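Local coordinates for Low molecular weight heat shock protein (Xanthomonas axonopodis pv. citri, PDB 3GLA) that probably acts as a small heat-shock chaperone of the alpha-crystallin family, holding partly unfolded proteins and limiting their aggregation under stress, at residues 14-19 / 73-78; 81-84 / 89-92; 37-42 / 92-97. One frame throughout, in Å; residues are numbered along the deposited sequence.

Interaction 1: residues 14-19 / 73-78; sequences NHFVLY and PDSADA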
loop_
_atom_site.group_PDB
_atom_site.type_symbol
_atom_site.label_atom_id
_atom_site.label_comp_id
_atom_site.label_asym_id
_atom_site.label_seq_id
_atom_site.Cartn_x
_atom_site.Cartn_y
_atom_site.Cartn_z
ATOM N N ASN B 14 22.376 0.016 13.687
ATOM C CA ASN B 14 23.194 0.696 12.654
ATOM C C ASN B 14 22.437 1.571 11.649
ATOM O O ASN B 14 23.054 2.203 10.781
ATOM C CB ASN B 14 23.846 -0.371 11.768
ATOM C CG ASN B 14 24.793 -1.231 12.528
ATOM O OD1 ASN B 14 24.809 -2.475 12.353
ATOM N ND2 ASN B 14 25.541 -0.597 13.441
ATOM N N HIS B 15 21.094 1.568 11.714
ATOM C CA HIS B 15 20.345 2.165 10.600
ATOM C C HIS B 15 19.004 2.612 11.156
ATOM O O HIS B 15 18.535 2.127 12.222
ATOM C CB HIS B 15 19.922 1.147 9.564
ATOM C CG HIS B 15 21.023 0.512 8.833
ATOM N ND1 HIS B 15 21.493 0.982 7.612
ATOM C CD2 HIS B 15 21.723 -0.613 9.114
ATOM C CE1 HIS B 15 22.471 0.194 7.204
ATOM N NE2 HIS B 15 22.633 -0.779 8.094
ATOM N N PHE B 16 18.479 3.615 10.493
ATOM C CA PHE B 16 17.008 3.817 10.634
ATOM C C PHE B 16 16.365 3.117 9.413
ATOM O O PHE B 16 17.007 2.972 8.351
ATOM C CB PHE B 16 16.762 5.214 10.521
ATOM C CG PHE B 16 17.270 5.957 11.698
ATOM C CD1 PHE B 16 18.580 6.443 11.698
ATOM C CD2 PHE B 16 16.468 6.098 12.842
ATOM C CE1 PHE B 16 19.089 7.137 12.798
ATOM C CE2 PHE B 16 16.936 6.819 13.990
ATOM C CZ PHE B 16 18.283 7.332 13.972
ATOM N N VAL B 17 15.105 2.701 9.567
ATOM C CA VAL B 17 14.480 2.095 8.426
ATOM C C VAL B 17 13.091 2.780 8.370
ATOM O O VAL B 17 12.408 2.907 9.406
ATOM C CB VAL B 17 14.237 0.644 8.557
ATOM C CG1 VAL B 17 13.585 0.070 7.302
ATOM C CG2 VAL B 17 15.590 -0.204 8.879
ATOM N N LEU B 18 12.734 3.263 7.181
ATOM C CA LEU B 18 11.398 3.796 7.032
ATOM C C LEU B 18 10.675 2.894 6.097
ATOM O O LEU B 18 11.219 2.469 5.067
ATOM C CB LEU B 18 11.479 5.163 6.486
ATOM C CG LEU B 18 10.153 5.894 6.316
ATOM C CD1 LEU B 18 10.396 7.496 6.504
ATOM C CD2 LEU B 18 9.502 5.494 4.898
ATOM N N TYR B 19 9.444 2.541 6.468
ATOM C CA TYR B 19 8.679 1.645 5.595
ATOM C C TYR B 19 7.466 2.457 5.208
ATOM O O TYR B 19 6.814 3.046 6.065
ATOM C CB TYR B 19 8.157 0.455 6.388
ATOM C CG TYR B 19 9.226 -0.355 7.050
ATOM C CD1 TYR B 19 9.820 -1.400 6.392
ATOM C CD2 TYR B 19 9.602 -0.047 8.354
ATOM C CE1 TYR B 19 10.831 -2.177 7.044
ATOM C CE2 TYR B 19 10.534 -0.785 8.987
ATOM C CZ TYR B 19 11.110 -1.844 8.320
ATOM O OH TYR B 19 12.128 -2.506 9.020
ATOM N N PRO B 73 16.967 11.561 13.674
ATOM C CA PRO B 73 18.042 11.972 14.642
ATOM C C PRO B 73 19.280 12.299 13.879
ATOM O O PRO B 73 19.543 11.789 12.760
ATOM C CB PRO B 73 18.294 10.700 15.428
ATOM C CG PRO B 73 16.936 10.033 15.496
ATOM C CD PRO B 73 16.513 10.223 14.019
ATOM N N ASP B 74 20.094 13.157 14.513
ATOM C CA ASP B 74 21.330 13.578 13.927
ATOM C C ASP B 74 22.223 12.468 13.580
ATOM O O ASP B 74 23.107 12.629 12.691
ATOM C CB ASP B 74 22.046 14.490 14.927
ATOM C CG ASP B 74 21.555 15.905 14.813
ATOM O OD1 ASP B 74 22.068 16.777 15.563
ATOM O OD2 ASP B 74 20.680 16.189 13.950
ATOM N N SER B 75 22.042 11.331 14.186
ATOM C CA SER B 75 22.839 10.196 13.845
ATOM C C SER B 75 22.598 9.658 12.414
ATOM O O SER B 75 23.371 8.912 11.855
ATOM C CB SER B 75 22.622 9.044 14.764
ATOM O OG SER B 75 21.237 8.519 14.728
ATOM N N ALA B 76 21.468 10.036 11.851
ATOM C CA ALA B 76 21.146 9.365 10.580
ATOM C C ALA B 76 22.046 9.984 9.521
ATOM O O ALA B 76 22.220 11.177 9.461
ATOM C CB ALA B 76 19.615 9.701 10.254
ATOM N N ASP B 77 22.505 9.169 8.616
ATOM C CA ASP B 77 23.406 9.713 7.582
ATOM C C ASP B 77 22.700 9.735 6.215
ATOM O O ASP B 77 22.540 8.707 5.620
ATOM C CB ASP B 77 24.498 8.663 7.522
ATOM C CG ASP B 77 25.646 9.083 6.593
ATOM O OD1 ASP B 77 26.667 8.358 6.675
ATOM O OD2 ASP B 77 25.516 10.033 5.818
ATOM N N ALA B 78 22.354 10.935 5.798
ATOM C CA ALA B 78 21.589 11.185 4.589
ATOM C C ALA B 78 22.295 10.646 3.393
ATOM O O ALA B 78 21.710 10.058 2.523
ATOM C CB ALA B 78 21.396 12.687 4.447
#
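The phenyl ring of F16 is met by P73, S75 and A76, three residues of one tight turn, and so illustrates how a loop can be moulded to an aromatic side chain. The apolar contacts come first. P73 approaches from the direction opposite to F16, its CG 3.4 Å from F16 CZ and its CD 3.4 Å from F16 CE2, so the pyrrolidine slants against the far end of the ring. The methyl of A76 packs obliquely too, CB lying 3.7 Å from F16 CE1.

The polar contact is of another kind. S75 OG sits at the ring edge, in its plane, 3.2 Å from F16 CE1; this is not a hydrogen bond, but an oxygen beside aromatic C-H groups is probably favourable electrostatically. With chi1 at 63°, OG is placed between the S75 backbone N and carbonyl carbon, which directs it at this edge.

Backbone bonding shapes the partner: P73 to A76 form a type I turn, closed by A76 N to P73 O at 2.8 Å. Beside the contact, K96 makes a cation-pi interaction with F16, A76 also touches M34 and I94, and D77 probably bonds through its backbone to P95.

No hydrogen bond crosses between 14-19 and 73-78, so F16 and the turn meet by van der Waals contact and, probably, weak electrostatics, the type I turn presenting the three side chains together.

Interaction 2: residues 81-84 / 89-92; sequences ITAA and VLEI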
loop_
_atom_site.group_PDB
_atom_site.type_symbol
_atom_site.label_atom_id
_atom_site.label_comp_id
_atom_site.label_asym_id
_atom_site.label_seq_id
_atom_site.Cartn_x
_atom_site.Cartn_y
_atom_site.Cartn_z
ATOM N N ILE B 81 21.665 6.736 2.190
ATOM C CA ILE B 81 20.333 6.094 2.086
ATOM C C ILE B 81 20.237 5.155 0.961
ATOM O O ILE B 81 20.827 5.401 -0.125
ATOM C CB ILE B 81 19.354 7.199 1.844
ATOM C CG1 ILE B 81 19.138 7.946 3.135
ATOM C CG2 ILE B 81 17.917 6.584 1.404
ATOM C CD1 ILE B 81 18.411 9.217 2.847
ATOM N N THR B 82 19.505 4.066 1.182
ATOM C CA THR B 82 19.132 3.175 0.071
ATOM C C THR B 82 17.624 2.967 0.170
ATOM O O THR B 82 17.009 3.230 1.236
ATOM C CB THR B 82 19.798 1.782 0.084
ATOM O OG1 THR B 82 19.467 1.129 1.312
ATOM C CG2 THR B 82 21.341 1.948 0.121
ATOM N N ALA B 83 17.025 2.451 -0.909
ATOM C CA ALA B 83 15.526 2.284 -0.808
ATOM C C ALA B 83 15.214 1.144 -1.757
ATOM O O ALA B 83 15.865 1.053 -2.811
ATOM C CB ALA B 83 14.891 3.461 -1.245
ATOM N N ALA B 84 14.273 0.306 -1.396
ATOM C CA ALA B 84 13.893 -0.786 -2.291
ATOM C C ALA B 84 12.400 -0.925 -1.982
ATOM O O ALA B 84 11.947 -0.695 -0.844
ATOM C CB ALA B 84 14.566 -1.972 -1.952
ATOM N N VAL B 89 5.409 -1.451 -0.855
ATOM C CA VAL B 89 6.010 -0.873 0.334
ATOM C C VAL B 89 7.364 -0.460 -0.067
ATOM O O VAL B 89 8.155 -1.195 -0.716
ATOM C CB VAL B 89 6.135 -1.925 1.481
ATOM C CG1 VAL B 89 7.002 -1.353 2.587
ATOM C CG2 VAL B 89 4.747 -2.310 1.934
ATOM N N LEU B 90 7.693 0.737 0.309
ATOM C CA LEU B 90 9.093 1.183 0.009
ATOM C C LEU B 90 9.825 1.148 1.310
ATOM O O LEU B 90 9.300 1.661 2.310
ATOM C CB LEU B 90 9.024 2.624 -0.488
ATOM C CG LEU B 90 10.462 3.170 -0.835
ATOM C CD1 LEU B 90 10.961 2.468 -2.041
ATOM C CD2 LEU B 90 10.366 4.646 -1.154
ATOM N N GLU B 91 10.995 0.536 1.313
ATOM C CA GLU B 91 11.736 0.465 2.579
ATOM C C GLU B 91 12.952 1.271 2.359
ATOM O O GLU B 91 13.716 1.050 1.364
ATOM C CB GLU B 91 12.043 -0.968 2.809
ATOM C CG GLU B 91 12.998 -1.090 4.084
ATOM C CD GLU B 91 13.256 -2.540 4.425
ATOM O OE1 GLU B 91 14.342 -2.781 4.989
ATOM O OE2 GLU B 91 12.447 -3.383 4.099
ATOM N N ILE B 92 13.121 2.275 3.186
ATOM C CA ILE B 92 14.248 3.188 3.020
ATOM C C ILE B 92 15.154 2.908 4.175
ATOM O O ILE B 92 14.706 2.907 5.338
ATOM C CB ILE B 92 13.774 4.559 3.162
ATOM C CG1 ILE B 92 12.799 4.852 1.959
ATOM C CG2 ILE B 92 14.961 5.524 3.002
ATOM C CD1 ILE B 92 12.143 6.200 2.071
#
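Peptide planes are the flat groups that join A84 to E91, linked by two backbone hydrogen bonds. On one face of the sheet they build, the A83 methyl sits beside I92, and I81 CG2 meets I92 CG2 at 3.5 Å as the two chains pass at a slant. L90 shares that face, its CD1 3.5 Å from A84 O. The other face carries A84 and E91, whose extended chain leads its carboxylate away to a salt bridge with R93.

A84 N gives its hydrogen to E91 O at 2.9 Å, while E91 N binds A84 O at 2.7 Å in a nearly straight bond (N-H...O 174°). Together they close the ring of an antiparallel hydrogen-bonded pair. A83 and I92 form the adjoining non-hydrogen-bonded pair, where the carbonyls also receive C-H donors: A83 CA lies 3.1 Å from E91 O, and I92 CA 3.3 Å from T82 O.

The hairpin covers the family signature A-x-x-x-n-G-V-L, which ends here at L90. Its chemistry is divided: directional backbone bonds set the strand pairing, the face bearing I92 joins the apolar interior, and the face bearing E91 keeps a charge paired along its own strand.

Interaction 3: residues 37-42 / 92-97; sequences GILSIR and IRIPKR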
loop_
_atom_site.group_PDB
_atom_site.type_symbol
_atom_site.label_atom_id
_atom_site.label_comp_id
_atom_site.label_asym_id
_atom_site.label_seq_id
_atom_site.Cartn_x
_atom_site.Cartn_y
_atom_site.Cartn_z
ATOM N N GLY B 37 18.852 16.631 7.729
ATOM C CA GLY B 37 18.391 15.677 8.747
ATOM C C GLY B 37 16.908 15.324 8.491
ATOM O O GLY B 37 16.367 14.596 9.254
ATOM N N ILE B 38 16.378 15.758 7.345
ATOM C CA ILE B 38 14.908 15.527 7.139
ATOM C C ILE B 38 14.818 14.616 5.907
ATOM O O ILE B 38 15.165 14.992 4.752
ATOM C CB ILE B 38 14.210 16.824 6.919
ATOM C CG1 ILE B 38 14.297 17.645 8.220
ATOM C CG2 ILE B 38 12.709 16.488 6.593
ATOM C CD1 ILE B 38 13.877 19.054 7.924
ATOM N N LEU B 39 14.239 13.405 6.151
ATOM C CA LEU B 39 14.010 12.468 5.070
ATOM C C LEU B 39 12.664 12.778 4.449
ATOM O O LEU B 39 11.681 12.867 5.172
ATOM C CB LEU B 39 14.008 11.065 5.713
ATOM C CG LEU B 39 13.698 9.868 4.777
ATOM C CD1 LEU B 39 14.755 9.770 3.619
ATOM C CD2 LEU B 39 13.667 8.565 5.588
ATOM N N SER B 40 12.627 12.875 3.127
ATOM C CA SER B 40 11.410 13.293 2.377
ATOM C C SER B 40 11.081 12.136 1.425
ATOM O O SER B 40 11.948 11.497 0.805
ATOM C CB SER B 40 11.838 14.514 1.500
ATOM O OG SER B 40 10.918 14.737 0.490
ATOM N N ILE B 41 9.805 11.830 1.329
ATOM C CA ILE B 41 9.349 10.985 0.274
ATOM C C ILE B 41 8.321 11.741 -0.492
ATOM O O ILE B 41 7.473 12.392 0.092
ATOM C CB ILE B 41 8.746 9.626 0.759
ATOM C CG1 ILE B 41 7.594 9.872 1.772
ATOM C CG2 ILE B 41 9.854 8.807 1.376
ATOM C CD1 ILE B 41 6.800 8.560 2.119
ATOM N N ARG B 42 8.355 11.625 -1.816
ATOM C CA ARG B 42 7.411 12.391 -2.551
ATOM C C ARG B 42 7.132 11.656 -3.824
ATOM O O ARG B 42 7.950 10.839 -4.273
ATOM C CB ARG B 42 7.869 13.812 -2.822
ATOM C CG ARG B 42 8.815 13.823 -3.737
ATOM C CD ARG B 42 9.350 15.301 -3.787
ATOM N NE ARG B 42 8.346 16.311 -3.861
ATOM C CZ ARG B 42 8.564 17.563 -3.457
ATOM N NH1 ARG B 42 9.776 17.925 -2.952
ATOM N NH2 ARG B 42 7.575 18.453 -3.546
ATOM N N ILE B 92 13.121 2.275 3.186
ATOM C CA ILE B 92 14.248 3.188 3.020
ATOM C C ILE B 92 15.154 2.908 4.175
ATOM O O ILE B 92 14.706 2.907 5.338
ATOM C CB ILE B 92 13.774 4.559 3.162
ATOM C CG1 ILE B 92 12.799 4.852 1.959
ATOM C CG2 ILE B 92 14.961 5.524 3.002
ATOM C CD1 ILE B 92 12.143 6.200 2.071
ATOM N N ARG B 93 16.471 2.711 3.880
ATOM C CA ARG B 93 17.375 2.432 4.998
ATOM C C ARG B 93 18.320 3.562 5.060
ATOM O O ARG B 93 18.852 4.042 4.061
ATOM C CB ARG B 93 18.142 1.134 4.788
ATOM C CG ARG B 93 17.220 -0.048 4.751
ATOM C CD ARG B 93 17.970 -1.358 4.900
ATOM N NE ARG B 93 17.103 -2.194 5.690
ATOM C CZ ARG B 93 17.399 -2.616 6.907
ATOM N NH1 ARG B 93 16.513 -3.359 7.569
ATOM N NH2 ARG B 93 18.576 -2.317 7.463
ATOM N N ILE B 94 18.544 4.075 6.269
ATOM C CA ILE B 94 19.323 5.261 6.437
ATOM C C ILE B 94 20.373 4.872 7.484
ATOM O O ILE B 94 20.091 4.633 8.615
ATOM C CB ILE B 94 18.567 6.376 6.984
ATOM C CG1 ILE B 94 17.335 6.740 6.071
ATOM C CG2 ILE B 94 19.410 7.672 7.061
ATOM C CD1 ILE B 94 16.057 6.049 6.724
ATOM N N PRO B 95 21.630 4.793 7.048
ATOM C CA PRO B 95 22.610 4.325 8.033
ATOM C C PRO B 95 22.892 5.375 9.009
ATOM O O PRO B 95 22.666 6.566 8.787
ATOM C CB PRO B 95 23.874 4.101 7.149
ATOM C CG PRO B 95 23.685 4.934 5.954
ATOM C CD PRO B 95 22.165 5.048 5.691
ATOM N N LYS B 96 23.421 4.949 10.187
ATOM C CA LYS B 96 23.836 5.939 11.142
ATOM C C LYS B 96 25.319 6.284 10.930
ATOM O O LYS B 96 26.026 5.459 10.412
ATOM C CB LYS B 96 23.703 5.389 12.552
ATOM C CG LYS B 96 22.242 5.250 12.936
ATOM C CD LYS B 96 22.244 4.499 14.262
ATOM C CE LYS B 96 20.832 4.506 14.807
ATOM N NZ LYS B 96 20.812 3.904 16.171
ATOM N N ARG B 97 25.602 7.479 11.299
ATOM C CA ARG B 97 26.993 8.097 11.262
ATOM C C ARG B 97 27.731 7.350 12.327
ATOM O O ARG B 97 27.225 7.102 13.460
ATOM C CB ARG B 97 26.976 9.515 11.567
ATOM C CG ARG B 97 26.164 10.377 10.491
ATOM C CD ARG B 97 26.212 11.752 10.712
ATOM N NE ARG B 97 25.605 12.261 9.486
ATOM C CZ ARG B 97 26.238 12.577 8.326
ATOM N NH1 ARG B 97 25.471 13.010 7.279
ATOM N NH2 ARG B 97 27.601 12.575 8.188
#
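L39 overlaps the end of I94, the two side chains reaching toward each other tip to tip, with L39 CD2 3.7 Å from I94 CD1. The same leucine methyl also lies 4.2 Å from I92 CG2, so a single branch of L39 serves both isoleucines. In L39, CG anti to the amide nitrogen (chi1 177°) points the branch toward strand 92-95, where CD2 makes the contact. I94, with chi2 at 99°, departs from the usual staggered values of an isoleucine and turns CD1 to this meeting.

Two residues further along 38-42, and two back along 92-95, I41 and I92 repeat the theme with a different geometry. Their side chains run at an oblique angle to each other, and I41 CG2 approaches I92 CD1 to 3.5 Å. On I92 the work is divided: CG2 faces L39, whereas CD1 serves I41.

Every atom in these contacts is carbon, and no hydrogen bond links 37-42 to 92-97. The strand segments 38-42 and 92-95 run nearly antiparallel, at 163°, but their axes stay 10.5 Å apart, the separation of layers and not of neighbouring strands. Each strand has its hydrogen-bonding partners in its own layer: L39 and I41 pair with F70 and R68, while I92 and I94 pair with L18 and F16. All four side chains are buried; V32, M34, L18 and I81 fill in around them.

Residues S40 and R93, between the inward-pointing ones, turn the opposite way. Apolar residues meeting between two facing antiparallel sheets in this manner are characteristic of the immunoglobulin-like beta-sandwich of the alpha-crystallin domain.

How the interactions relate
The three interactions lie along one beta-sandwich: interactions 2 and 3 use strand 89-95, and interaction 1 lies beside it, probably bonded to it through the backbones of F16 and D77. Interactions 1 and 3 are closest, with centres about 5 Å apart; interactions 2 and 3 are about 9 Å apart and share I92, and interactions 1 and 2 are about 12 Å apart. Strands 15-21 and 82-86 flank 89-95 in one sheet, whereas 38-45 belongs to the other. Along the chain the order is 14-19, 37-42, 73-78, 81-84 and 89-97, so interactions 1 and 3 interlock while 1 closes before 2 opens. Early and late parts of the alpha-crystallin domain are thus joined.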